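Local coordinates for formate dehydrogenase (PDB 6TTB), which catalyses the NAD-dependent oxidation of formate to carbon dioxide, as expected of a formate dehydrogenase of the D-2-hydroxyacid dehydrogenase family, at residues A37-E41 against F95-Y99; D88-P94 against L111-A117; G120-V124 against G135-V139; N273-K278 against G299-Y303. All blocks are in the same frame, centred on the assembly; numbering follows the deposited sequence.

Interaction 1. Residues A37-E41 against F95-Y99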
loop_
_atom_site.group_PDB
_atom_site.type_symbol
_atom_site.label_atom_id
_atom_site.label_comp_id
_atom_site.label_asym_id
_atom_site.label_seq_id
_atom_site.Cartn_x
_atom_site.Cartn_y
_atom_site.Cartn_z
ATOM N N ALA A 37 -11.849 -10.988 -30.927
ATOM C CA ALA A 37 -11.424 -10.451 -29.647
ATOM C C ALA A 37 -11.247 -11.581 -28.635
ATOM O O ALA A 37 -12.023 -12.571 -28.666
ATOM C CB ALA A 37 -12.399 -9.408 -29.187
ATOM N N LEU A 38 -10.179 -11.468 -27.805
ATOM C CA LEU A 38 -10.066 -12.310 -26.652
ATOM C C LEU A 38 -10.049 -11.477 -25.380
ATOM O O LEU A 38 -9.204 -10.598 -25.157
ATOM C CB LEU A 38 -8.857 -13.224 -26.725
ATOM C CG LEU A 38 -8.710 -14.095 -25.471
ATOM C CD1 LEU A 38 -9.698 -15.291 -25.503
ATOM C CD2 LEU A 38 -7.275 -14.563 -25.279
ATOM N N PHE A 39 -10.978 -11.821 -24.509
ATOM C CA PHE A 39 -11.218 -11.079 -23.313
ATOM C C PHE A 39 -11.429 -12.054 -22.173
ATOM O O PHE A 39 -11.856 -13.188 -22.383
ATOM C CB PHE A 39 -12.460 -10.274 -23.531
ATOM C CG PHE A 39 -12.274 -9.144 -24.491
ATOM C CD1 PHE A 39 -11.128 -8.392 -24.484
ATOM C CD2 PHE A 39 -13.331 -8.706 -25.267
ATOM C CE1 PHE A 39 -11.037 -7.234 -25.241
ATOM C CE2 PHE A 39 -13.215 -7.583 -26.075
ATOM C CZ PHE A 39 -12.078 -6.845 -26.045
ATOM N N PRO A 40 -11.201 -11.625 -20.924
ATOM C CA PRO A 40 -11.515 -12.496 -19.776
ATOM C C PRO A 40 -12.995 -12.908 -19.795
ATOM O O PRO A 40 -13.859 -12.191 -20.348
ATOM C CB PRO A 40 -11.228 -11.632 -18.548
ATOM C CG PRO A 40 -10.431 -10.380 -19.093
ATOM C CD PRO A 40 -10.794 -10.245 -20.565
ATOM N N GLU A 41 -13.261 -14.107 -19.280
ATOM C CA GLU A 41 -14.595 -14.694 -19.218
ATOM C C GLU A 41 -15.474 -13.918 -18.224
ATOM O O GLU A 41 -15.047 -13.646 -17.119
ATOM C CB GLU A 41 -14.477 -16.151 -18.780
ATOM C CG GLU A 41 -15.689 -16.975 -19.151
ATOM C CD GLU A 41 -15.527 -17.603 -20.518
ATOM O OE1 GLU A 41 -14.368 -17.558 -21.070
ATOM O OE2 GLU A 41 -16.539 -18.130 -21.043
ATOM N N PHE A 95 -3.376 -8.028 -19.913
ATOM C CA PHE A 95 -3.808 -8.728 -18.729
ATOM C C PHE A 95 -4.234 -10.156 -19.078
ATOM O O PHE A 95 -4.333 -11.016 -18.209
ATOM C CB PHE A 95 -4.904 -7.927 -18.050
ATOM C CG PHE A 95 -4.798 -6.437 -18.207
ATOM C CD1 PHE A 95 -3.766 -5.705 -17.593
ATOM C CD2 PHE A 95 -5.799 -5.729 -18.874
ATOM C CE1 PHE A 95 -3.729 -4.314 -17.690
ATOM C CE2 PHE A 95 -5.728 -4.343 -19.004
ATOM C CZ PHE A 95 -4.703 -3.646 -18.404
ATOM N N TYR A 96 -4.462 -10.418 -20.350
ATOM C CA TYR A 96 -5.080 -11.672 -20.745
ATOM C C TYR A 96 -4.919 -11.817 -22.260
ATOM O O TYR A 96 -5.861 -11.551 -23.027
ATOM C CB TYR A 96 -6.538 -11.712 -20.244
ATOM C CG TYR A 96 -7.251 -13.027 -20.404
ATOM C CD1 TYR A 96 -7.859 -13.343 -21.589
ATOM C CD2 TYR A 96 -7.324 -13.962 -19.376
ATOM C CE1 TYR A 96 -8.582 -14.510 -21.739
ATOM C CE2 TYR A 96 -7.995 -15.172 -19.524
ATOM C CZ TYR A 96 -8.633 -15.433 -20.717
ATOM O OH TYR A 96 -9.298 -16.606 -20.952
ATOM N N PRO A 97 -3.684 -12.072 -22.734
ATOM C CA PRO A 97 -3.333 -11.802 -24.120
ATOM C C PRO A 97 -3.546 -12.985 -25.036
ATOM O O PRO A 97 -3.409 -14.154 -24.647
ATOM C CB PRO A 97 -1.853 -11.396 -24.073
ATOM C CG PRO A 97 -1.326 -12.141 -22.830
ATOM C CD PRO A 97 -2.533 -12.473 -21.947
ATOM N N ALA A 98 -3.992 -12.661 -26.212
ATOM C CA ALA A 98 -3.929 -13.574 -27.324
ATOM C C ALA A 98 -2.557 -13.429 -27.970
ATOM O O ALA A 98 -2.272 -12.387 -28.589
ATOM C CB ALA A 98 -5.033 -13.235 -28.285
ATOM N N TYR A 99 -1.690 -14.447 -27.752
ATOM C CA TYR A 99 -0.331 -14.422 -28.268
ATOM C C TYR A 99 -0.337 -14.522 -29.788
ATOM O O TYR A 99 -0.924 -15.440 -30.363
ATOM C CB TYR A 99 0.527 -15.489 -27.615
ATOM C CG TYR A 99 0.998 -15.105 -26.233
ATOM C CD1 TYR A 99 2.013 -14.145 -26.037
ATOM C CD2 TYR A 99 0.404 -15.671 -25.099
ATOM C CE1 TYR A 99 2.401 -13.760 -24.753
ATOM C CE2 TYR A 99 0.822 -15.336 -23.810
ATOM C CZ TYR A 99 1.811 -14.368 -23.631
ATOM O OH TYR A 99 2.186 -14.041 -22.344
#
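Pro40 sets its CA over one face of the Tyr96 ring, an example of how a loop leaving one strand can be seated on an aromatic residue of another loop. The CH-pi contact comes first: Pro40 CA stands 4.0 Å from the centroid of the Tyr96 ring and 9° off the ring normal, which puts this carbon almost directly above the middle of the face. The torsion of Tyr96 prepares this meeting, since CG is swung anti to the backbone N (chi1 -172°) and the ring reaches across to residues 38-40.

The apolar contacts form a second group. Leu38 approaches the same ring at its edge, with Leu38 CG 3.8 Å from Tyr96 CE1, and the two side chains cross at about a right angle. One ring thus serves two residues, by its face and by its rim. Beyond it, Leu38 CD2 packs on Ala98 CB at 4.0 Å, which carries the apolar seam along the 95-99 loop. Backbone polar atoms contribute mere proximity, as where Phe39 O sits 3.6 Å from Tyr96 CE1.

Leu176 of the second subunit packs on Pro40, Phe95 and Tyr96, placing the contact at the dimer interface, and Phe95 also touches NAD. In the fold, residues 37-41 carry strand 34-38, which lies between strands 69-73 and 89-92 in the parallel sheet, on into a loop, while 95-99 belongs to the loop between strand 89-92 and helix 102-106.

Interaction 2. Residues D88-P94 against L111-A117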
loop_
_atom_site.group_PDB
_atom_site.type_symbol
_atom_site.label_atom_id
_atom_site.label_comp_id
_atom_site.label_asym_id
_atom_site.label_seq_id
_atom_site.Cartn_x
_atom_site.Cartn_y
_atom_site.Cartn_z
ATOM N N ASP A 88 -9.388 -10.363 -39.721
ATOM C CA ASP A 88 -8.835 -9.142 -40.314
ATOM C C ASP A 88 -8.083 -8.346 -39.240
ATOM O O ASP A 88 -7.124 -7.628 -39.526
ATOM C CB ASP A 88 -9.952 -8.249 -40.828
ATOM C CG ASP A 88 -10.465 -8.652 -42.188
ATOM O OD1 ASP A 88 -11.397 -9.520 -42.258
ATOM O OD2 ASP A 88 -9.975 -8.082 -43.151
ATOM N N VAL A 89 -8.551 -8.471 -38.000
ATOM C CA VAL A 89 -8.049 -7.680 -36.891
ATOM C C VAL A 89 -8.186 -8.514 -35.628
ATOM O O VAL A 89 -9.265 -9.070 -35.345
ATOM C CB VAL A 89 -8.832 -6.357 -36.721
ATOM C CG1 VAL A 89 -8.415 -5.663 -35.443
ATOM C CG2 VAL A 89 -8.710 -5.421 -37.927
ATOM N N ILE A 90 -7.096 -8.610 -34.871
ATOM C CA ILE A 90 -7.165 -9.297 -33.600
ATOM C C ILE A 90 -7.100 -8.247 -32.477
ATOM O O ILE A 90 -6.486 -7.154 -32.637
ATOM C CB ILE A 90 -6.030 -10.312 -33.488
ATOM C CG1 ILE A 90 -6.106 -11.115 -32.186
ATOM C CG2 ILE A 90 -4.660 -9.625 -33.675
ATOM C CD1 ILE A 90 -7.168 -12.212 -32.201
ATOM N N ILE A 91 -7.759 -8.582 -31.350
ATOM C CA ILE A 91 -7.815 -7.661 -30.236
ATOM C C ILE A 91 -7.660 -8.417 -28.922
ATOM O O ILE A 91 -8.352 -9.405 -28.692
ATOM C CB ILE A 91 -9.116 -6.847 -30.285
ATOM C CG1 ILE A 91 -9.172 -5.956 -31.547
ATOM C CG2 ILE A 91 -9.178 -6.000 -29.057
ATOM C CD1 ILE A 91 -10.533 -5.211 -31.774
ATOM N N SER A 92 -6.786 -7.924 -28.050
ATOM C CA SER A 92 -6.722 -8.453 -26.686
ATOM C C SER A 92 -6.035 -7.454 -25.754
ATOM O O SER A 92 -5.477 -6.463 -26.220
ATOM C CB SER A 92 -6.007 -9.777 -26.629
ATOM O OG SER A 92 -4.631 -9.569 -26.837
ATOM N N ALA A 93 -6.068 -7.760 -24.438
ATOM C CA ALA A 93 -5.453 -6.937 -23.415
ATOM C C ALA A 93 -4.217 -7.637 -22.876
ATOM O O ALA A 93 -4.147 -8.865 -22.835
ATOM C CB ALA A 93 -6.442 -6.710 -22.331
ATOM N N PRO A 94 -3.228 -6.892 -22.375
ATOM C CA PRO A 94 -2.005 -7.503 -21.858
ATOM C C PRO A 94 -2.281 -8.375 -20.625
ATOM O O PRO A 94 -1.538 -9.335 -20.334
ATOM C CB PRO A 94 -1.076 -6.338 -21.451
ATOM C CG PRO A 94 -1.832 -5.045 -21.890
ATOM C CD PRO A 94 -3.254 -5.438 -22.253
ATOM N N LEU A 111 -4.760 -10.720 -41.846
ATOM C CA LEU A 111 -4.699 -9.972 -40.616
ATOM C C LEU A 111 -3.881 -8.693 -40.861
ATOM O O LEU A 111 -2.872 -8.697 -41.532
ATOM C CB LEU A 111 -4.036 -10.880 -39.595
ATOM C CG LEU A 111 -3.470 -10.173 -38.387
ATOM C CD1 LEU A 111 -4.593 -9.698 -37.492
ATOM C CD2 LEU A 111 -2.546 -11.093 -37.648
ATOM N N LYS A 112 -4.363 -7.592 -40.367
ATOM C CA LYS A 112 -3.842 -6.340 -40.828
ATOM C C LYS A 112 -3.535 -5.510 -39.606
ATOM O O LYS A 112 -2.596 -4.700 -39.616
ATOM C CB LYS A 112 -4.856 -5.687 -41.768
ATOM C CG LYS A 112 -5.125 -6.427 -43.090
ATOM C CD LYS A 112 -6.159 -5.683 -43.982
ATOM C CE LYS A 112 -7.624 -6.114 -43.804
ATOM N NZ LYS A 112 -7.868 -7.452 -44.411
ATOM N N LEU A 113 -4.263 -5.813 -38.506
ATOM C CA LEU A 113 -4.223 -4.938 -37.326
ATOM C C LEU A 113 -4.360 -5.757 -36.049
ATOM O O LEU A 113 -5.328 -6.516 -35.841
ATOM C CB LEU A 113 -5.285 -3.827 -37.431
ATOM C CG LEU A 113 -5.148 -2.682 -36.416
ATOM C CD1 LEU A 113 -3.737 -2.178 -36.284
ATOM C CD2 LEU A 113 -6.156 -1.503 -36.671
ATOM N N ALA A 114 -3.335 -5.636 -35.221
ATOM C CA ALA A 114 -3.382 -6.223 -33.896
ATOM C C ALA A 114 -3.508 -5.108 -32.867
ATOM O O ALA A 114 -2.578 -4.329 -32.644
ATOM C CB ALA A 114 -2.146 -7.049 -33.664
ATOM N N ILE A 115 -4.687 -5.008 -32.270
ATOM C CA ILE A 115 -4.898 -3.956 -31.285
ATOM C C ILE A 115 -4.671 -4.555 -29.908
ATOM O O ILE A 115 -5.227 -5.626 -29.607
ATOM C CB ILE A 115 -6.323 -3.413 -31.401
ATOM C CG1 ILE A 115 -6.704 -3.054 -32.837
ATOM C CG2 ILE A 115 -6.533 -2.255 -30.450
ATOM C CD1 ILE A 115 -8.106 -2.597 -32.879
ATOM N N THR A 116 -3.876 -3.856 -29.103
ATOM C CA THR A 116 -3.724 -4.150 -27.702
ATOM C C THR A 116 -4.754 -3.334 -26.888
ATOM O O THR A 116 -4.556 -2.147 -26.611
ATOM C CB THR A 116 -2.308 -3.765 -27.238
ATOM O OG1 THR A 116 -1.235 -4.418 -27.958
ATOM C CG2 THR A 116 -2.133 -3.916 -25.755
ATOM N N ALA A 117 -5.813 -3.995 -26.402
ATOM C CA ALA A 117 -6.737 -3.298 -25.525
ATOM C C ALA A 117 -6.043 -2.959 -24.217
ATOM O O ALA A 117 -6.277 -3.584 -23.220
ATOM C CB ALA A 117 -8.015 -4.097 -25.285
#
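Ile91 and Ile115 form the apolar centre, lying side by side and pointing the same way from adjacent parallel strands, with their CD1 atoms 3.7 Å apart. In both residues CG1 is anti to the carbonyl carbon (chi1 -64° in Ile91, -50° in Ile115), and this shared torsion lays the two chains alongside each other. Val89 widens the same face: its CG2 meets Leu113 CB at 3.8 Å, and its CG1 touches the Ile115 side chain. The opposite face is carried by Ile90. Ile90 CG2, held between its own N and carbonyl carbon, comes within 3.6 Å of Ala114 CB, while Leu111 CD1 closes on the same methyl group from just before the start of strand 113-116.

Between the two faces runs the regular parallel pairing. Ile90 N donates to Leu113 O, Ile115 N returns a bond of 2.8 Å to Ile90 O, and Ser92 N continues to Ile115 O, so that Ile90 is gripped on both its N-H and its carbonyl.

The polar edge lies at the start of both segments. Lys112 N binds Asp88 O, and the lysine chain bends at its last two torsions to bring NZ to Asp88 OD2 in a salt bridge of 2.5 Å, met on the anti side of the carboxylate. Asp88 OD1 turns instead to Lys34 N.

This is the closing pair of a beta-alpha-beta unit whose crossover contains helix 102-106. Strand 34-38 flanks 89-92, strand 135-138 flanks 113-116, and helix 330-348 covers the face of Val89, Leu113 and Ile115.

Interaction 3. Residues G120-V124 against G135-V139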
loop_
_atom_site.group_PDB
_atom_site.type_symbol
_atom_site.label_atom_id
_atom_site.label_comp_id
_atom_site.label_asym_id
_atom_site.label_seq_id
_atom_site.Cartn_x
_atom_site.Cartn_y
_atom_site.Cartn_z
ATOM N N GLY A 120 0.829 -2.481 -23.822
ATOM C CA GLY A 120 1.822 -3.511 -23.649
ATOM C C GLY A 120 1.604 -4.615 -24.666
ATOM O O GLY A 120 0.641 -5.387 -24.562
ATOM N N SER A 121 2.487 -4.664 -25.656
ATOM C CA SER A 121 2.275 -5.489 -26.816
ATOM C C SER A 121 3.292 -6.584 -26.865
ATOM O O SER A 121 3.616 -7.064 -27.934
ATOM C CB SER A 121 2.337 -4.684 -28.002
ATOM O OG SER A 121 1.304 -3.741 -27.889
ATOM N N ASP A 122 3.833 -6.951 -25.722
ATOM C CA ASP A 122 4.911 -7.918 -25.842
ATOM C C ASP A 122 4.304 -9.268 -26.178
ATOM O O ASP A 122 5.044 -10.149 -26.526
ATOM C CB ASP A 122 6.022 -7.814 -24.776
ATOM C CG ASP A 122 5.488 -7.471 -23.374
ATOM O OD1 ASP A 122 4.801 -6.389 -23.231
ATOM O OD2 ASP A 122 5.669 -8.317 -22.436
ATOM N N HIS A 123 2.964 -9.361 -26.277
ATOM C CA HIS A 123 2.304 -10.635 -26.589
ATOM C C HIS A 123 2.293 -10.855 -28.099
ATOM O O HIS A 123 1.736 -11.842 -28.609
ATOM C CB HIS A 123 0.873 -10.716 -25.966
ATOM C CG HIS A 123 -0.046 -9.587 -26.398
ATOM N ND1 HIS A 123 0.165 -8.228 -26.046
ATOM C CD2 HIS A 123 -1.119 -9.566 -27.217
ATOM C CE1 HIS A 123 -0.725 -7.447 -26.673
ATOM N NE2 HIS A 123 -1.546 -8.239 -27.361
ATOM N N VAL A 124 2.921 -9.956 -28.826
ATOM C CA VAL A 124 2.873 -10.036 -30.291
ATOM C C VAL A 124 4.293 -10.051 -30.801
ATOM O O VAL A 124 5.071 -9.177 -30.411
ATOM C CB VAL A 124 2.099 -8.842 -30.928
ATOM C CG1 VAL A 124 1.966 -8.991 -32.440
ATOM C CG2 VAL A 124 0.711 -8.645 -30.293
ATOM N N GLY A 135 -0.125 -4.109 -38.708
ATOM C CA GLY A 135 0.078 -2.976 -37.823
ATOM C C GLY A 135 -0.220 -3.373 -36.389
ATOM O O GLY A 135 -1.083 -4.212 -36.154
ATOM N N VAL A 136 0.446 -2.727 -35.450
ATOM C CA VAL A 136 0.273 -3.033 -34.041
ATOM C C VAL A 136 0.135 -1.732 -33.252
ATOM O O VAL A 136 1.034 -0.855 -33.293
ATOM C CB VAL A 136 1.470 -3.835 -33.525
ATOM C CG1 VAL A 136 1.464 -3.945 -32.025
ATOM C CG2 VAL A 136 1.536 -5.214 -34.193
ATOM N N VAL A 137 -0.969 -1.622 -32.496
ATOM C CA VAL A 137 -1.281 -0.371 -31.840
ATOM C C VAL A 137 -1.871 -0.702 -30.504
ATOM O O VAL A 137 -2.718 -1.577 -30.412
ATOM C CB VAL A 137 -2.261 0.500 -32.646
ATOM C CG1 VAL A 137 -1.776 0.660 -34.054
ATOM C CG2 VAL A 137 -3.633 -0.121 -32.655
ATOM N N GLU A 138 -1.477 0.075 -29.500
ATOM C CA GLU A 138 -2.071 0.003 -28.199
ATOM C C GLU A 138 -2.602 1.404 -27.881
ATOM O O GLU A 138 -2.414 2.299 -28.683
ATOM C CB GLU A 138 -1.052 -0.601 -27.203
ATOM C CG GLU A 138 0.158 0.298 -26.839
ATOM C CD GLU A 138 1.404 -0.417 -26.237
ATOM O OE1 GLU A 138 1.576 -1.650 -26.429
ATOM O OE2 GLU A 138 2.270 0.271 -25.678
ATOM N N VAL A 139 -3.276 1.560 -26.719
ATOM C CA VAL A 139 -3.989 2.761 -26.283
ATOM C C VAL A 139 -3.113 3.575 -25.311
ATOM O O VAL A 139 -3.361 3.689 -24.102
ATOM C CB VAL A 139 -5.285 2.342 -25.583
ATOM C CG1 VAL A 139 -6.173 3.550 -25.302
ATOM C CG2 VAL A 139 -6.028 1.264 -26.373
#
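Val124 and Val136 make the apolar half of this contact, sliding past each other in opposite directions with Val124 CG1 4.2 Å from Val136 CG2. The polar half is gathered on one oxygen, Glu138 OE1. Gly120 N makes a weak hydrogen bond to it at 2.8 Å, and Ser121 OG lies close enough to donate as well, although crowding in the model leaves the positions of both side-chain oxygens less certain. Glu138 is brought there by a first torsion that tucks CG between its own N and carbonyl carbon (chi1 70°), after which the chain extends toward the loop.

The arrangement belongs to a parallel alpha/beta fold: residues 120-124 lie in the loop that leaves strand 113-116 for helix 126-131, and strand 135-138 is the next one in the sheet. A type I beta turn from Ser121 to Val124, closed by Val124 N on Ser121 O at 3.1 Å, fixes the shape of the loop. Gly120 takes backbone angles (127/107°) that call for glycine.

In the second shell, Thr116 OG1 is hydrogen-bonded to Ser121 OG. Ile359 packs on Ser121 and Glu138, and Leu126 and Ala129 of helix 126-131 pack on Val136.

Interaction 4. Residues N273-K278 against G299-Y303. With NAD (nicotinamide-adenine-dinucleotide), chain C.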
loop_
_atom_site.group_PDB
_atom_site.type_symbol
_atom_site.label_atom_id
_atom_site.label_comp_id
_atom_site.label_asym_id
_atom_site.label_seq_id
_atom_site.Cartn_x
_atom_site.Cartn_y
_atom_site.Cartn_z
ATOM N N ASN A 273 7.553 -3.327 -9.236
ATOM C CA ASN A 273 7.594 -3.427 -10.656
ATOM C C ASN A 273 6.180 -3.677 -11.148
ATOM O O ASN A 273 5.679 -4.789 -11.063
ATOM C CB ASN A 273 8.547 -4.496 -11.099
ATOM C CG ASN A 273 8.400 -4.782 -12.573
ATOM O OD1 ASN A 273 7.905 -3.917 -13.327
ATOM N ND2 ASN A 273 8.850 -5.986 -13.005
ATOM N N THR A 274 5.568 -2.605 -11.628
ATOM C CA THR A 274 4.339 -2.650 -12.326
ATOM C C THR A 274 4.552 -2.255 -13.809
ATOM O O THR A 274 3.630 -1.665 -14.449
ATOM C CB THR A 274 3.507 -1.523 -11.770
ATOM O OG1 THR A 274 4.355 -0.346 -11.818
ATOM C CG2 THR A 274 3.003 -1.849 -10.387
ATOM N N ALA A 275 5.794 -2.454 -14.325
ATOM C CA ALA A 275 6.083 -2.168 -15.725
ATOM C C ALA A 275 5.937 -3.461 -16.534
ATOM O O ALA A 275 4.849 -3.724 -17.032
ATOM C CB ALA A 275 7.385 -1.455 -15.910
ATOM N N ARG A 276 6.964 -4.315 -16.600
ATOM C CA ARG A 276 6.720 -5.639 -17.184
ATOM C C ARG A 276 7.511 -6.730 -16.460
ATOM O O ARG A 276 8.676 -6.556 -16.173
ATOM C CB ARG A 276 6.856 -5.724 -18.726
ATOM C CG ARG A 276 6.648 -4.430 -19.496
ATOM C CD ARG A 276 5.640 -4.532 -20.622
ATOM N NE ARG A 276 5.675 -3.298 -21.441
ATOM C CZ ARG A 276 6.060 -3.225 -22.719
ATOM N NH1 ARG A 276 6.449 -4.314 -23.356
ATOM N NH2 ARG A 276 6.105 -2.052 -23.339
ATOM N N GLY A 277 6.866 -7.895 -16.279
ATOM C CA GLY A 277 7.437 -9.046 -15.600
ATOM C C GLY A 277 8.904 -9.294 -15.935
ATOM O O GLY A 277 9.710 -9.520 -15.016
ATOM N N LYS A 278 9.237 -9.333 -17.258
ATOM C CA LYS A 278 10.513 -9.919 -17.722
ATOM C C LYS A 278 11.690 -9.033 -17.345
ATOM O O LYS A 278 12.832 -9.459 -17.478
ATOM C CB LYS A 278 10.568 -10.042 -19.252
ATOM C CG LYS A 278 11.046 -11.375 -19.832
ATOM C CD LYS A 278 11.773 -11.168 -21.179
ATOM C CE LYS A 278 12.024 -12.423 -22.005
ATOM N NZ LYS A 278 12.937 -13.357 -21.309
ATOM N N GLY A 299 4.203 -5.496 -7.156
ATOM C CA GLY A 299 3.911 -5.262 -8.555
ATOM C C GLY A 299 2.791 -6.153 -9.011
ATOM O O GLY A 299 2.390 -7.010 -8.266
ATOM N N ASP A 300 2.382 -6.018 -10.281
ATOM C CA ASP A 300 1.208 -6.717 -10.805
ATOM C C ASP A 300 1.484 -7.310 -12.208
ATOM O O ASP A 300 0.508 -7.627 -12.948
ATOM C CB ASP A 300 -0.041 -5.821 -10.809
ATOM C CG ASP A 300 -0.083 -4.791 -11.953
ATOM O OD1 ASP A 300 1.018 -4.374 -12.454
ATOM O OD2 ASP A 300 -1.209 -4.412 -12.368
ATOM N N VAL A 301 2.783 -7.436 -12.584
ATOM C CA VAL A 301 3.107 -7.805 -13.968
ATOM C C VAL A 301 3.946 -9.073 -13.950
ATOM O O VAL A 301 4.775 -9.226 -13.057
ATOM C CB VAL A 301 3.826 -6.669 -14.721
ATOM C CG1 VAL A 301 2.915 -5.533 -15.061
ATOM C CG2 VAL A 301 5.059 -6.166 -13.977
ATOM N N TRP A 302 3.711 -9.996 -14.923
ATOM C CA TRP A 302 4.304 -11.337 -14.806
ATOM C C TRP A 302 4.988 -11.835 -16.099
ATOM O O TRP A 302 4.506 -11.539 -17.212
ATOM C CB TRP A 302 3.231 -12.300 -14.409
ATOM C CG TRP A 302 2.496 -11.913 -13.186
ATOM C CD1 TRP A 302 1.613 -10.881 -13.043
ATOM C CD2 TRP A 302 2.460 -12.665 -11.958
ATOM N NE1 TRP A 302 1.100 -10.875 -11.778
ATOM C CE2 TRP A 302 1.571 -11.974 -11.094
ATOM C CE3 TRP A 302 3.140 -13.812 -11.494
ATOM C CZ2 TRP A 302 1.343 -12.382 -9.783
ATOM C CZ3 TRP A 302 2.917 -14.192 -10.194
ATOM C CH2 TRP A 302 2.037 -13.480 -9.351
ATOM N N TYR A 303 5.956 -12.784 -15.943
ATOM C CA TYR A 303 6.418 -13.589 -17.097
ATOM C C TYR A 303 6.202 -15.111 -16.873
ATOM O O TYR A 303 6.892 -15.775 -16.070
ATOM C CB TYR A 303 7.861 -13.233 -17.509
ATOM C CG TYR A 303 8.266 -13.849 -18.833
ATOM C CD1 TYR A 303 7.541 -13.583 -20.003
ATOM C CD2 TYR A 303 9.319 -14.778 -18.924
ATOM C CE1 TYR A 303 7.801 -14.268 -21.190
ATOM C CE2 TYR A 303 9.600 -15.452 -20.115
ATOM C CZ TYR A 303 8.829 -15.203 -21.250
ATOM O OH TYR A 303 9.127 -15.826 -22.440
HETATM P PA NAD C . 7.046 6.077 -20.998
HETATM O O1A NAD C . 7.550 5.869 -22.385
HETATM O O2A NAD C . 6.375 7.371 -20.578
HETATM O O5B NAD C . 8.176 5.661 -19.926
HETATM C C5B NAD C . 9.347 4.913 -20.314
HETATM C C4B NAD C . 10.552 5.795 -20.106
HETATM O O4B NAD C . 11.642 4.944 -19.703
HETATM C C3B NAD C . 11.022 6.584 -21.353
HETATM O O3B NAD C . 10.779 7.990 -21.330
HETATM C C2B NAD C . 12.520 6.279 -21.484
HETATM O O2B NAD C . 13.323 7.440 -21.535
HETATM C C1B NAD C . 12.844 5.373 -20.287
HETATM N N9A NAD C . 13.673 4.219 -20.652
HETATM C C8A NAD C . 13.943 3.765 -21.936
HETATM N N7A NAD C . 14.849 2.815 -21.975
HETATM C C5A NAD C . 15.285 2.692 -20.656
HETATM C C6A NAD C . 16.286 1.892 -20.033
HETATM N N6A NAD C . 17.114 1.089 -20.677
HETATM N N1A NAD C . 16.504 2.090 -18.708
HETATM C C2A NAD C . 15.704 2.942 -18.048
HETATM N N3A NAD C . 14.713 3.708 -18.514
HETATM C C4A NAD C . 14.552 3.548 -19.831
HETATM O O3 NAD C . 6.039 4.927 -20.701
HETATM P PN NAD C . 5.079 4.935 -19.470
HETATM O O1N NAD C . 3.741 5.391 -19.989
HETATM O O2N NAD C . 5.718 5.690 -18.341
HETATM O O5D NAD C . 5.048 3.351 -19.129
HETATM C C5D NAD C . 5.975 2.818 -18.135
HETATM C C4D NAD C . 5.946 1.335 -18.264
HETATM O O4D NAD C . 4.821 0.844 -17.496
HETATM C C3D NAD C . 5.754 0.868 -19.726
HETATM O O3D NAD C . 6.906 0.228 -20.254
HETATM C C2D NAD C . 4.505 -0.018 -19.690
HETATM O O2D NAD C . 4.637 -1.299 -20.291
HETATM C C1D NAD C . 4.170 -0.178 -18.218
HETATM N N1N NAD C . 2.714 -0.058 -18.041
HETATM C C2N NAD C . 1.998 -1.107 -17.386
HETATM C C3N NAD C . 0.600 -1.013 -17.201
HETATM C C7N NAD C . -0.121 -1.972 -16.252
HETATM O O7N NAD C . -1.316 -2.200 -16.439
HETATM N N7N NAD C . 0.561 -2.518 -15.226
HETATM C C4N NAD C . -0.099 0.040 -17.899
HETATM C C5N NAD C . 0.625 1.048 -18.570
HETATM C C6N NAD C . 2.029 0.963 -18.653
#
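The nicotinamide end of the NAD pocket is built here by two loops that leave neighbouring strands of the NAD-binding domain, and Val301 joins them. Its CG2 sits 3.3 Å from Asn273 O and close to Gly277 N, while its CG1 touches Ala275 O, so that one branched side chain fills the bend of the 273-278 loop. At Gly277 the two backbones come close, with Gly277 CA 3.7 Å from Trp302 C.

Asn273 shapes the loop from within. With CG anti to the backbone N (chi1 169°), OD1 accepts from Ala275 N at 2.8 Å in an Asx turn, and ND2 gives a nearly straight bond to Arg276 O, approaching from above the carbonyl plane. Farther out, Lys278 CG lies over one face of the Tyr303 ring, 4.0 Å from its centroid.

Both loops then hold the cofactor. The carboxamide N7N of NAD donates to Thr274 O at 3.3 Å and weakly to Asp300 OD1, whose OD2 is bound by Ser326 N. Arg276 NE reaches ribose O2D at 2.5 Å, and Arg276 NH1 pairs with Asp122. Loops at the carboxyl ends of parallel strands, cradling nicotinamide and ribose, are typical of the Rossmann fold.

Followed from the N terminus, the chain first makes strand 34-38, whose exit meets the 95-99 loop in interaction 1, closing a 53-residue excursion. Interaction 2 crosses it, since 88-94 falls between the two segments of interaction 1 and 111-117 beyond them; its closure spans a 16-residue crossover. Interaction 3 follows in series, closing the shorter connection through helix 126-131. All three reach one parallel sheet: interaction 2 pairs two neighbouring strands, while interactions 1 and 3 each set a loop against a strand or its exit. Interaction 4 closes a 20-residue excursion containing helix 282-291 and ties together two loops of the other, NAD-binding sheet. The Asp122-Arg276 salt bridge joins interactions 3 and 4 across the cofactor cleft.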